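Local coordinates for protein mitochondrial association factor 1 (Toxoplasma gondii, PDB 6BXS) that is encoded at a parasite locus required for direct manipulation of host mitochondria and has a macro domain, a fold known for binding ADP-ribose, at residues Lys43-Val48 / Val211-Leu216; Leu149-Pro154 / Met163-Leu168; Asp31-Leu36 / Gln255-Pro260; Leu55-Val60 / Met167-Ala172. All coordinates share one frame; numbering follows the deposited sequence.

Contact 1. Residues Lys43-Val48 / Val211-Leu216; sequences KRVATV and VEAIRL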
loop_
_atom_site.group_PDB
_atom_site.type_symbol
_atom_site.label_atom_id
_atom_site.label_comp_id
_atom_site.label_asym_id
_atom_site.label_seq_id
_atom_site.Cartn_x
_atom_site.Cartn_y
_atom_site.Cartn_z
ATOM N N LYS A 43 -4.217 -14.301 10.172
ATOM C CA LYS A 43 -4.472 -14.290 8.737
ATOM C C LYS A 43 -3.339 -13.590 7.994
ATOM O O LYS A 43 -2.468 -12.966 8.606
ATOM C CB LYS A 43 -5.808 -13.607 8.439
ATOM C CG LYS A 43 -5.837 -12.127 8.767
ATOM C CD LYS A 43 -7.260 -11.587 8.816
ATOM C CE LYS A 43 -8.024 -12.139 10.009
ATOM N NZ LYS A 43 -9.207 -11.305 10.353
ATOM N N ARG A 44 -3.357 -13.704 6.671
ATOM C CA ARG A 44 -2.292 -13.161 5.842
ATOM C C ARG A 44 -2.562 -11.701 5.492
ATOM O O ARG A 44 -3.334 -11.399 4.581
ATOM C CB ARG A 44 -2.136 -13.985 4.566
ATOM C CG ARG A 44 -2.056 -15.491 4.798
ATOM C CD ARG A 44 -1.860 -16.237 3.487
ATOM N NE ARG A 44 -0.868 -15.566 2.653
ATOM C CZ ARG A 44 0.448 -15.702 2.791
ATOM N NH1 ARG A 44 1.264 -15.033 1.992
ATOM N NH2 ARG A 44 0.951 -16.504 3.720
ATOM N N VAL A 45 -1.915 -10.803 6.229
ATOM C CA VAL A 45 -2.083 -9.368 6.033
ATOM C C VAL A 45 -0.913 -8.795 5.238
ATOM O O VAL A 45 0.241 -8.940 5.635
ATOM C CB VAL A 45 -2.187 -8.627 7.378
ATOM C CG1 VAL A 45 -2.519 -7.152 7.156
ATOM C CG2 VAL A 45 -3.232 -9.282 8.269
ATOM N N ALA A 46 -1.223 -8.150 4.117
ATOM C CA ALA A 46 -0.215 -7.476 3.306
ATOM C C ALA A 46 -0.246 -5.979 3.580
ATOM O O ALA A 46 -1.271 -5.330 3.394
ATOM C CB ALA A 46 -0.444 -7.751 1.829
ATOM N N THR A 47 0.881 -5.433 4.023
ATOM C CA THR A 47 0.953 -4.021 4.369
ATOM C C THR A 47 1.417 -3.196 3.169
ATOM O O THR A 47 2.331 -3.592 2.442
ATOM C CB THR A 47 1.894 -3.792 5.561
ATOM O OG1 THR A 47 1.451 -4.589 6.668
ATOM C CG2 THR A 47 1.903 -2.327 5.968
ATOM N N VAL A 48 0.775 -2.047 2.976
ATOM C CA VAL A 48 1.025 -1.198 1.817
ATOM C C VAL A 48 2.034 -0.103 2.141
ATOM O O VAL A 48 1.765 0.792 2.940
ATOM C CB VAL A 48 -0.279 -0.551 1.310
ATOM C CG1 VAL A 48 0.007 0.480 0.216
ATOM C CG2 VAL A 48 -1.236 -1.622 0.796
ATOM N N VAL A 211 -3.792 -12.863 -0.296
ATOM C CA VAL A 211 -3.871 -11.693 0.565
ATOM C C VAL A 211 -5.269 -11.647 1.163
ATOM O O VAL A 211 -6.250 -11.420 0.454
ATOM C CB VAL A 211 -3.583 -10.394 -0.197
ATOM C CG1 VAL A 211 -3.622 -9.203 0.753
ATOM C CG2 VAL A 211 -2.232 -10.477 -0.895
ATOM N N GLU A 212 -5.353 -11.865 2.470
ATOM C CA GLU A 212 -6.637 -11.961 3.153
ATOM C C GLU A 212 -7.012 -10.627 3.789
ATOM O O GLU A 212 -8.172 -10.387 4.117
ATOM C CB GLU A 212 -6.586 -13.072 4.202
ATOM C CG GLU A 212 -5.973 -14.361 3.661
ATOM C CD GLU A 212 -5.994 -15.502 4.657
ATOM O OE1 GLU A 212 -6.549 -16.571 4.325
ATOM O OE2 GLU A 212 -5.441 -15.340 5.764
ATOM N N ALA A 213 -6.021 -9.756 3.949
ATOM C CA ALA A 213 -6.261 -8.407 4.438
ATOM C C ALA A 213 -5.151 -7.484 3.961
ATOM O O ALA A 213 -4.042 -7.941 3.678
ATOM C CB ALA A 213 -6.348 -8.397 5.952
ATOM N N ILE A 214 -5.457 -6.194 3.855
ATOM C CA ILE A 214 -4.439 -5.197 3.551
ATOM C C ILE A 214 -4.396 -4.121 4.632
ATOM O O ILE A 214 -5.427 -3.575 5.030
ATOM C CB ILE A 214 -4.663 -4.540 2.169
ATOM C CG1 ILE A 214 -6.124 -4.127 1.986
ATOM C CG2 ILE A 214 -4.245 -5.502 1.066
ATOM C CD1 ILE A 214 -6.371 -3.334 0.712
ATOM N N ARG A 215 -3.184 -3.840 5.106
ATOM C CA ARG A 215 -2.953 -2.828 6.128
ATOM C C ARG A 215 -2.442 -1.549 5.474
ATOM O O ARG A 215 -1.339 -1.521 4.925
ATOM C CB ARG A 215 -1.958 -3.346 7.169
ATOM C CG ARG A 215 -1.658 -2.380 8.302
ATOM C CD ARG A 215 -0.922 -3.083 9.436
ATOM N NE ARG A 215 -1.726 -4.150 10.030
ATOM C CZ ARG A 215 -1.314 -4.952 11.008
ATOM N NH1 ARG A 215 -0.096 -4.820 11.518
ATOM N NH2 ARG A 215 -2.122 -5.892 11.478
ATOM N N LEU A 216 -3.252 -0.496 5.542
ATOM C CA LEU A 216 -2.992 0.740 4.810
ATOM C C LEU A 216 -2.569 1.891 5.717
ATOM O O LEU A 216 -3.091 2.033 6.823
ATOM C CB LEU A 216 -4.243 1.164 4.035
ATOM C CG LEU A 216 -4.796 0.168 3.018
ATOM C CD1 LEU A 216 -6.219 0.527 2.634
ATOM C CD2 LEU A 216 -3.905 0.140 1.797
#

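Contact 2. Residues Leu149-Pro154 / Met163-Leu168; sequences LHILKP and MNDVML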
loop_
_atom_site.group_PDB
_atom_site.type_symbol
_atom_site.label_atom_id
_atom_site.label_comp_id
_atom_site.label_asym_id
_atom_site.label_seq_id
_atom_site.Cartn_x
_atom_site.Cartn_y
_atom_site.Cartn_z
ATOM N N LEU A 149 3.257 -5.510 -5.864
ATOM C CA LEU A 149 3.025 -6.544 -4.864
ATOM C C LEU A 149 4.198 -7.518 -4.890
ATOM O O LEU A 149 4.550 -8.041 -5.947
ATOM C CB LEU A 149 1.702 -7.269 -5.131
ATOM C CG LEU A 149 1.150 -8.175 -4.025
ATOM C CD1 LEU A 149 -0.354 -8.350 -4.194
ATOM C CD2 LEU A 149 1.837 -9.535 -4.021
ATOM N N HIS A 150 4.800 -7.757 -3.727
ATOM C CA HIS A 150 5.980 -8.613 -3.630
ATOM C C HIS A 150 5.769 -9.766 -2.659
ATOM O O HIS A 150 5.318 -9.566 -1.532
ATOM C CB HIS A 150 7.202 -7.807 -3.177
ATOM C CG HIS A 150 7.509 -6.622 -4.038
ATOM N ND1 HIS A 150 8.148 -6.730 -5.254
ATOM C CD2 HIS A 150 7.284 -5.301 -3.846
ATOM C CE1 HIS A 150 8.292 -5.526 -5.781
ATOM N NE2 HIS A 150 7.777 -4.643 -4.946
ATOM N N ILE A 151 6.101 -10.972 -3.106
ATOM C CA ILE A 151 6.249 -12.103 -2.204
ATOM C C ILE A 151 7.689 -12.115 -1.708
ATOM O O ILE A 151 8.616 -12.304 -2.490
ATOM C CB ILE A 151 5.917 -13.444 -2.883
ATOM C CG1 ILE A 151 4.515 -13.394 -3.493
ATOM C CG2 ILE A 151 6.032 -14.585 -1.875
ATOM C CD1 ILE A 151 4.109 -14.659 -4.225
ATOM N N LEU A 152 7.869 -11.904 -0.409
ATOM C CA LEU A 152 9.201 -11.837 0.180
ATOM C C LEU A 152 9.781 -13.227 0.399
ATOM O O LEU A 152 9.048 -14.183 0.654
ATOM C CB LEU A 152 9.153 -11.079 1.507
ATOM C CG LEU A 152 8.689 -9.623 1.442
ATOM C CD1 LEU A 152 8.528 -9.065 2.847
ATOM C CD2 LEU A 152 9.663 -8.772 0.639
ATOM N N LYS A 153 11.103 -13.338 0.297
ATOM C CA LYS A 153 11.773 -14.597 0.599
ATOM C C LYS A 153 11.680 -14.848 2.102
ATOM O O LYS A 153 11.534 -13.903 2.880
ATOM C CB LYS A 153 13.233 -14.575 0.143
ATOM C CG LYS A 153 13.425 -14.299 -1.342
ATOM C CD LYS A 153 14.824 -14.680 -1.797
ATOM C CE LYS A 153 14.834 -16.026 -2.506
ATOM N NZ LYS A 153 14.394 -15.908 -3.922
ATOM N N PRO A 154 11.757 -16.124 2.519
ATOM C CA PRO A 154 11.621 -16.453 3.944
ATOM C C PRO A 154 12.647 -15.749 4.827
ATOM O O PRO A 154 12.378 -15.500 6.000
ATOM C CB PRO A 154 11.834 -17.971 3.976
ATOM C CG PRO A 154 11.506 -18.434 2.604
ATOM C CD PRO A 154 11.931 -17.330 1.692
ATOM N N MET A 163 3.034 -16.046 7.270
ATOM C CA MET A 163 1.859 -15.254 6.914
ATOM C C MET A 163 2.175 -13.783 6.638
ATOM O O MET A 163 1.302 -13.038 6.191
ATOM C CB MET A 163 0.813 -15.337 8.027
ATOM C CG MET A 163 0.194 -16.712 8.205
ATOM S SD MET A 163 -1.128 -16.696 9.429
ATOM C CE MET A 163 -1.738 -18.375 9.288
ATOM N N ASN A 164 3.414 -13.371 6.900
ATOM C CA ASN A 164 3.811 -11.971 6.746
ATOM C C ASN A 164 4.669 -11.715 5.504
ATOM O O ASN A 164 5.340 -10.688 5.414
ATOM C CB ASN A 164 4.576 -11.504 7.991
ATOM C CG ASN A 164 3.704 -11.465 9.231
ATOM O OD1 ASN A 164 2.485 -11.340 9.144
ATOM N ND2 ASN A 164 4.334 -11.565 10.398
ATOM N N ASP A 165 4.630 -12.632 4.542
ATOM C CA ASP A 165 5.569 -12.597 3.422
ATOM C C ASP A 165 4.999 -11.960 2.154
ATOM O O ASP A 165 5.491 -12.215 1.054
ATOM C CB ASP A 165 6.048 -14.014 3.108
ATOM C CG ASP A 165 4.933 -14.915 2.628
ATOM O OD1 ASP A 165 3.751 -14.532 2.755
ATOM O OD2 ASP A 165 5.241 -16.017 2.131
ATOM N N VAL A 166 3.960 -11.144 2.306
ATOM C CA VAL A 166 3.455 -10.331 1.203
ATOM C C VAL A 166 3.425 -8.863 1.604
ATOM O O VAL A 166 2.927 -8.513 2.674
ATOM C CB VAL A 166 2.042 -10.756 0.762
ATOM C CG1 VAL A 166 1.537 -9.855 -0.362
ATOM C CG2 VAL A 166 2.036 -12.207 0.316
ATOM N N MET A 167 3.964 -8.013 0.735
ATOM C CA MET A 167 3.908 -6.572 0.929
ATOM C C MET A 167 3.423 -5.912 -0.347
ATOM O O MET A 167 3.515 -6.490 -1.430
ATOM C CB MET A 167 5.278 -6.009 1.325
ATOM C CG MET A 167 6.360 -6.155 0.261
ATOM S SD MET A 167 7.842 -5.184 0.618
ATOM C CE MET A 167 7.273 -3.518 0.279
ATOM N N LEU A 168 2.892 -4.704 -0.208
ATOM C CA LEU A 168 2.574 -3.870 -1.352
ATOM C C LEU A 168 3.340 -2.557 -1.254
ATOM O O LEU A 168 3.812 -2.175 -0.185
ATOM C CB LEU A 168 1.069 -3.609 -1.445
ATOM C CG LEU A 168 0.214 -4.759 -1.987
ATOM C CD1 LEU A 168 -0.641 -5.344 -0.882
ATOM C CD2 LEU A 168 -0.654 -4.301 -3.151
HETATM O O HOH W 1 8.423 -16.108 3.345
#

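Contact 3. Residues Asp31-Leu36 / Gln255-Pro260; sequences DGFTPL and QFMYEP. With SO4 (sulfate ion), chain E.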
loop_
_atom_site.group_PDB
_atom_site.type_symbol
_atom_site.label_atom_id
_atom_site.label_comp_id
_atom_site.label_asym_id
_atom_site.label_seq_id
_atom_site.Cartn_x
_atom_site.Cartn_y
_atom_site.Cartn_z
ATOM N N ASP A 31 4.248 8.831 17.799
ATOM C CA ASP A 31 3.077 9.165 16.988
ATOM C C ASP A 31 2.128 7.975 16.840
ATOM O O ASP A 31 1.312 7.936 15.919
ATOM C CB ASP A 31 3.507 9.672 15.609
ATOM C CG ASP A 31 4.323 10.946 15.688
ATOM O OD1 ASP A 31 5.055 11.122 16.684
ATOM O OD2 ASP A 31 4.225 11.775 14.758
ATOM N N GLY A 32 2.232 7.017 17.757
ATOM C CA GLY A 32 1.336 5.874 17.788
ATOM C C GLY A 32 1.414 5.009 16.545
ATOM O O GLY A 32 0.425 4.388 16.152
ATOM N N PHE A 33 2.595 4.966 15.932
ATOM C CA PHE A 33 2.803 4.238 14.681
ATOM C C PHE A 33 2.434 2.757 14.802
ATOM O O PHE A 33 2.909 2.056 15.694
ATOM C CB PHE A 33 4.262 4.376 14.230
ATOM C CG PHE A 33 4.558 3.720 12.909
ATOM C CD1 PHE A 33 4.316 4.388 11.719
ATOM C CD2 PHE A 33 5.084 2.440 12.857
ATOM C CE1 PHE A 33 4.587 3.788 10.503
ATOM C CE2 PHE A 33 5.360 1.836 11.644
ATOM C CZ PHE A 33 5.109 2.510 10.465
ATOM N N THR A 34 1.583 2.294 13.893
ATOM C CA THR A 34 1.153 0.899 13.873
ATOM C C THR A 34 2.259 -0.011 13.342
ATOM O O THR A 34 2.925 0.335 12.367
ATOM C CB THR A 34 -0.107 0.731 13.002
ATOM O OG1 THR A 34 -1.099 1.678 13.418
ATOM C CG2 THR A 34 -0.666 -0.687 13.109
ATOM N N PRO A 35 2.466 -1.179 13.980
ATOM C CA PRO A 35 3.472 -2.100 13.439
ATOM C C PRO A 35 3.116 -2.564 12.031
ATOM O O PRO A 35 1.939 -2.769 11.729
ATOM C CB PRO A 35 3.453 -3.274 14.428
ATOM C CG PRO A 35 2.855 -2.722 15.677
ATOM C CD PRO A 35 1.868 -1.693 15.225
ATOM N N LEU A 36 4.127 -2.710 11.179
ATOM C CA LEU A 36 3.920 -3.157 9.808
ATOM C C LEU A 36 3.303 -4.550 9.786
ATOM O O LEU A 36 2.362 -4.810 9.037
ATOM C CB LEU A 36 5.243 -3.155 9.037
ATOM C CG LEU A 36 5.763 -1.799 8.548
ATOM C CD1 LEU A 36 5.786 -0.760 9.653
ATOM C CD2 LEU A 36 7.153 -1.971 7.958
ATOM N N GLN A 255 -7.622 -2.683 6.735
ATOM C CA GLN A 255 -7.098 -2.176 7.997
ATOM C C GLN A 255 -6.367 -0.865 7.743
ATOM O O GLN A 255 -5.614 -0.751 6.776
ATOM C CB GLN A 255 -6.148 -3.181 8.647
ATOM C CG GLN A 255 -6.705 -4.582 8.790
ATOM C CD GLN A 255 -5.699 -5.538 9.399
ATOM O OE1 GLN A 255 -4.558 -5.163 9.678
ATOM N NE2 GLN A 255 -6.115 -6.779 9.611
ATOM N N PHE A 256 -6.595 0.119 8.608
ATOM C CA PHE A 256 -5.911 1.404 8.510
ATOM C C PHE A 256 -4.991 1.631 9.701
ATOM O O PHE A 256 -5.404 1.508 10.855
ATOM C CB PHE A 256 -6.920 2.545 8.400
ATOM C CG PHE A 256 -7.557 2.654 7.046
ATOM C CD1 PHE A 256 -6.922 3.342 6.026
ATOM C CD2 PHE A 256 -8.783 2.066 6.790
ATOM C CE1 PHE A 256 -7.500 3.441 4.775
ATOM C CE2 PHE A 256 -9.365 2.165 5.541
ATOM C CZ PHE A 256 -8.723 2.853 4.533
ATOM N N MET A 257 -3.741 1.965 9.405
ATOM C CA MET A 257 -2.749 2.247 10.433
ATOM C C MET A 257 -3.062 3.576 11.105
ATOM O O MET A 257 -3.897 4.342 10.620
ATOM C CB MET A 257 -1.347 2.270 9.826
ATOM C CG MET A 257 -0.976 0.981 9.108
ATOM S SD MET A 257 0.517 1.126 8.114
ATOM C CE MET A 257 1.737 1.457 9.384
ATOM N N TYR A 258 -2.383 3.853 12.213
ATOM C CA TYR A 258 -2.709 5.015 13.028
ATOM C C TYR A 258 -1.823 6.219 12.737
ATOM O O TYR A 258 -0.616 6.087 12.540
ATOM C CB TYR A 258 -2.598 4.669 14.511
ATOM C CG TYR A 258 -2.950 5.824 15.422
ATOM C CD1 TYR A 258 -4.273 6.103 15.743
ATOM C CD2 TYR A 258 -1.962 6.643 15.952
ATOM C CE1 TYR A 258 -4.600 7.160 16.572
ATOM C CE2 TYR A 258 -2.279 7.704 16.781
ATOM C CZ TYR A 258 -3.599 7.957 17.088
ATOM O OH TYR A 258 -3.921 9.010 17.914
ATOM N N GLU A 259 -2.449 7.390 12.703
ATOM C CA GLU A 259 -1.736 8.656 12.783
ATOM C C GLU A 259 -2.546 9.586 13.691
ATOM O O GLU A 259 -3.778 9.507 13.713
ATOM C CB GLU A 259 -1.511 9.261 11.391
ATOM C CG GLU A 259 -2.735 9.300 10.482
ATOM C CD GLU A 259 -3.620 10.512 10.705
ATOM O OE1 GLU A 259 -3.122 11.547 11.199
ATOM O OE2 GLU A 259 -4.819 10.427 10.376
ATOM N N PRO A 260 -1.857 10.452 14.459
ATOM C CA PRO A 260 -2.474 11.203 15.564
ATOM C C PRO A 260 -3.801 11.915 15.265
ATOM O O PRO A 260 -4.604 12.057 16.187
ATOM C CB PRO A 260 -1.395 12.233 15.911
ATOM C CG PRO A 260 -0.126 11.547 15.588
ATOM C CD PRO A 260 -0.408 10.724 14.364
HETATM S S SO4 E . 7.380 -4.077 12.588
HETATM O O1 SO4 E . 8.688 -4.311 11.981
HETATM O O2 SO4 E . 6.935 -2.723 12.271
HETATM O O3 SO4 E . 7.472 -4.229 14.038
HETATM O O4 SO4 E . 6.421 -5.045 12.061
#

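Contact 4. Residues Leu55-Val60 / Met167-Ala172; sequences LFIGGV and MLYTVA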
loop_
_atom_site.group_PDB
_atom_site.type_symbol
_atom_site.label_atom_id
_atom_site.label_comp_id
_atom_site.label_asym_id
_atom_site.label_seq_id
_atom_site.Cartn_x
_atom_site.Cartn_y
_atom_site.Cartn_z
ATOM N N LEU A 55 10.521 5.126 -6.560
ATOM C CA LEU A 55 10.213 3.693 -6.492
ATOM C C LEU A 55 11.239 2.845 -5.733
ATOM O O LEU A 55 11.365 1.651 -6.003
ATOM C CB LEU A 55 10.055 3.119 -7.906
ATOM C CG LEU A 55 9.127 3.852 -8.876
ATOM C CD1 LEU A 55 9.057 3.094 -10.197
ATOM C CD2 LEU A 55 7.741 4.029 -8.280
ATOM N N PHE A 56 11.951 3.437 -4.777
ATOM C CA PHE A 56 12.900 2.677 -3.959
ATOM C C PHE A 56 12.314 2.352 -2.585
ATOM O O PHE A 56 11.476 3.089 -2.069
ATOM C CB PHE A 56 14.208 3.451 -3.782
ATOM C CG PHE A 56 14.093 4.618 -2.849
ATOM C CD1 PHE A 56 14.286 4.458 -1.487
ATOM C CD2 PHE A 56 13.786 5.874 -3.333
ATOM C CE1 PHE A 56 14.169 5.529 -0.627
ATOM C CE2 PHE A 56 13.667 6.947 -2.473
ATOM C CZ PHE A 56 13.862 6.775 -1.121
ATOM N N ILE A 57 12.775 1.251 -2.000
ATOM C CA ILE A 57 12.457 0.912 -0.620
ATOM C C ILE A 57 13.616 1.335 0.277
ATOM O O ILE A 57 14.716 0.789 0.190
ATOM C CB ILE A 57 12.175 -0.592 -0.453
ATOM C CG1 ILE A 57 10.890 -0.963 -1.199
ATOM C CG2 ILE A 57 12.041 -0.954 1.027
ATOM C CD1 ILE A 57 10.649 -2.452 -1.322
ATOM N N GLY A 58 13.355 2.310 1.140
ATOM C CA GLY A 58 14.383 2.888 1.986
ATOM C C GLY A 58 13.971 4.273 2.438
ATOM O O GLY A 58 12.784 4.602 2.445
ATOM N N GLY A 59 14.951 5.085 2.816
ATOM C CA GLY A 59 14.701 6.476 3.140
ATOM C C GLY A 59 14.040 6.690 4.488
ATOM O O GLY A 59 14.445 6.098 5.490
ATOM N N VAL A 60 13.014 7.537 4.501
ATOM C CA VAL A 60 12.376 7.980 5.737
ATOM C C VAL A 60 10.887 7.644 5.767
ATOM O O VAL A 60 10.347 7.079 4.817
ATOM C CB VAL A 60 12.550 9.501 5.926
ATOM C CG1 VAL A 60 14.031 9.855 5.985
ATOM C CG2 VAL A 60 11.867 10.265 4.794
ATOM N N MET A 167 3.964 -8.013 0.735
ATOM C CA MET A 167 3.908 -6.572 0.929
ATOM C C MET A 167 3.423 -5.912 -0.347
ATOM O O MET A 167 3.515 -6.490 -1.430
ATOM C CB MET A 167 5.278 -6.009 1.325
ATOM C CG MET A 167 6.360 -6.155 0.261
ATOM S SD MET A 167 7.842 -5.184 0.618
ATOM C CE MET A 167 7.273 -3.518 0.279
ATOM N N LEU A 168 2.892 -4.704 -0.208
ATOM C CA LEU A 168 2.574 -3.870 -1.352
ATOM C C LEU A 168 3.340 -2.557 -1.254
ATOM O O LEU A 168 3.812 -2.175 -0.185
ATOM C CB LEU A 168 1.069 -3.609 -1.445
ATOM C CG LEU A 168 0.214 -4.759 -1.987
ATOM C CD1 LEU A 168 -0.641 -5.344 -0.882
ATOM C CD2 LEU A 168 -0.654 -4.301 -3.151
ATOM N N TYR A 169 3.452 -1.884 -2.393
ATOM C CA TYR A 169 4.178 -0.627 -2.514
ATOM C C TYR A 169 3.392 0.228 -3.495
ATOM O O TYR A 169 3.091 -0.216 -4.603
ATOM C CB TYR A 169 5.615 -0.876 -2.993
ATOM C CG TYR A 169 6.508 0.350 -3.108
ATOM C CD1 TYR A 169 6.320 1.286 -4.120
ATOM C CD2 TYR A 169 7.570 0.545 -2.231
ATOM C CE1 TYR A 169 7.147 2.391 -4.237
ATOM C CE2 TYR A 169 8.403 1.648 -2.342
ATOM C CZ TYR A 169 8.187 2.567 -3.347
ATOM O OH TYR A 169 9.010 3.666 -3.464
ATOM N N THR A 170 3.031 1.436 -3.076
ATOM C CA THR A 170 2.218 2.314 -3.911
ATOM C C THR A 170 2.679 3.763 -3.795
ATOM O O THR A 170 3.266 4.165 -2.787
ATOM C CB THR A 170 0.712 2.214 -3.546
ATOM O OG1 THR A 170 -0.074 2.783 -4.598
ATOM C CG2 THR A 170 0.402 2.923 -2.228
ATOM N N VAL A 171 2.406 4.537 -4.842
ATOM C CA VAL A 171 2.855 5.922 -4.934
ATOM C C VAL A 171 1.662 6.867 -4.931
ATOM O O VAL A 171 0.867 6.885 -5.871
ATOM C CB VAL A 171 3.691 6.155 -6.209
ATOM C CG1 VAL A 171 4.142 7.608 -6.308
ATOM C CG2 VAL A 171 4.895 5.226 -6.233
ATOM N N ALA A 172 1.556 7.661 -3.871
ATOM C CA ALA A 172 0.426 8.562 -3.682
ATOM C C ALA A 172 0.680 9.912 -4.345
ATOM O O ALA A 172 1.830 10.323 -4.498
ATOM C CB ALA A 172 0.153 8.747 -2.199
#

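Contact 1. Residues Lys43-Val48 / Val211-Leu216
The carboxylate of Glu212 reaches across to the start of the neighbouring strand and takes the backbone N-H of Arg44, with N to OE2 at 2.8 Å and an N-H...O angle of 166°. OE2 is met on its anti side, and CB of Lys43 lies 3.2 Å from the same oxygen. This side-chain bond sits where two parallel neighbours of the macro-domain sheet, strands 45-50 and 213-216, begin to pair. Arg44 O accepts two backbone donors, Glu212 N and Ala213 N. Further on, the ladder is regular: Ala46 N gives to Ala213 O at 2.9 Å, Arg215 N to Ala46 O, and Val48 N to Arg215 O.

The guanidinium of Arg44 turns from Glu212 to a salt bridge with Asp165, while that of Arg215 bonds Pro35 O and Gln255 OE1 and pairs with Asp38. Arg215, its CG anti to the backbone N (chi1 -179°), lays its aliphatic part obliquely across Val45 and Thr47, with CB 3.8 Å from Val45 CG1 and 3.7 Å from Thr47 OG1, itself hydrogen-bonded to Leu36 O. On the opposite face, Ala46 CB meets Val211 CG1 at 3.7 Å, and helix 179-202 packs against Val211 and Ile214. At the far end Val48 and Leu216 run alongside each other in one direction, with CG2 of Val48 a tight 3.4 Å from CD2 of Leu216.

Contact 2. Residues Leu149-Pro154 / Met163-Leu168
The side chain of Met167 meets two residues of the partner strand. Its CG lies 3.9 Å from CB of His150, at the edge of the imidazole and near its plane. The SD atom reaches CD2 of Leu152 at 4.0 Å, the two side chains crossing at about a right angle. The first torsion puts CG between the backbone N and the carbonyl carbon (chi1 64°), and the bend at chi3 (-73°) then turns the methyl away from His150 and Leu152. The sulfur stays 5.4 Å from the centroid of the His150 ring and oblique to it. That ring is fixed from other directions, ND1 by Ser123 and NE2 by Gln94.

Backbone bonds carry the pairing. His150 N gives to Met167 O at 2.9 Å, and Met167 N returns a bond to His150 O, so these two form a hydrogen-bonded antiparallel pair. Strands 147-152 and 166-170 are thus the arms of a beta-hairpin with a long loop, set in the macro-domain sheet between strands 120-126 and 45-50.

Leu152 and Asp165 close the ladder at the loop end: Leu152 N meets Asp165 O at 2.8 Å, and Leu152 CB packs over the same oxygen. The Asp165 carboxylate is held from beyond the hairpin, OD1 by Arg44 and OD2 by Lys209, both salt bridges, while a water makes weak bonds to both OD2 and Leu152 O. On the face shared by Leu149, Ile151, Val166 and Leu168, CD2 of Leu149 rests 3.7 Å from CG1 of Val166.

Contact 3. Residues Asp31-Leu36 / Gln255-Pro260
Thr34, Met257 and Tyr258 make the tight part of this contact. Tyr258 N gives its hydrogen to Thr34 OG1, 2.8 Å away, in a somewhat bent bond with an N-H...O angle of 147°. The hydroxyl lies anti to the carbonyl carbon (chi1 -52°), which turns it to the Tyr258 backbone and leaves Thr34 CB 3.7 Å from Met257 CB. Met257, bent at chi3, brings its methyl CE to 3.4 Å from Thr34 O and 3.7 Å from CZ of Phe33, the Phe33 and Met257 side chains running alongside each other. Gly32 O lies 3.3 Å from CD2 of Tyr258, and Asp31 O meets the edge of the same ring in its plane.

Met257 comes just after strand 253-256, so the loop 31-36 crosses the C-terminal ends of the parallel strands, the side on which macro domains carry their ligand cleft. Close by, Leu36 N gives a 3.0 Å bond to O2 of a sulfate, probably from the crystallisation liquor, which also binds Arg29, Thr69, Tyr37 N and His159.

Toward the solvent side the contact thins. At exposed Asp31 and Pro260, side chains touch lightly, Asp31 CB to Pro260 CG at 4.1 Å.

Contact 4. Residues Leu55-Val60 / Met167-Ala172
Tyr169 lays its ring alongside Ile57, the two side chains running antiparallel past one another, with CG1 of Ile57 3.8 Å from CE2 of Tyr169. Its CG is anti to the backbone N (chi1 -178°), an extended setting that carries the hydroxyl to the backbone of the loop 55-60. There OH of Tyr169 donates to Phe56 O at 2.9 Å, coming from above the carbonyl plane, about 47° out of it. Phe56 O lies at the edge of the Tyr169 ring, near its plane. The same hydroxyl accepts from Thr52 N, earlier in the same connection, so this buried phenol is gripped by Phe56 O and Thr52 N, and the two bonds hold the hydroxyl in place.

Smaller contacts flank it. Leu55 CD2 meets Val171 CG2 at 3.7 Å, the side chains crossing at about a right angle, and CD1 of Ile57 comes tip to tip with the Met167 methyl CE at 3.9 Å.

Residues 55-60 belong to the connection from strand 45-50 to helix 61-76 in the macro domain, and the contact fastens them to strand 166-170, which pairs with strand 45-50. Helix 61-76 backs Ile57, Met167 and Tyr169 through Asn63, Phe66 and Ala67, while helix 83-103 borders Leu55, Ile57 and Tyr169 through Glu95, Leu86 and Gln94.

In the fold
All four contacts reach the single mixed sheet of the macro domain. Contacts 1 and 2 lie in it side by side, centres about 10 Å apart, joined where strand 45-50 pairs with strand 166-170. Contact 4 uses the later part of strand 166-170, shares Met167 and Leu168 with contact 2, and has its centre about 14 Å from it. Contact 3 lies where strand 253-256 ends, about 14 Å from contact 1 and about 20 Å from contact 2, between centres. Along the chain contact 3 encloses contact 1, which encloses contacts 2 and 4. Apart from the local hairpin of contact 2, pieces far apart in sequence are brought together on one sheet, with the loops 31-36 and 55-60 both set against it.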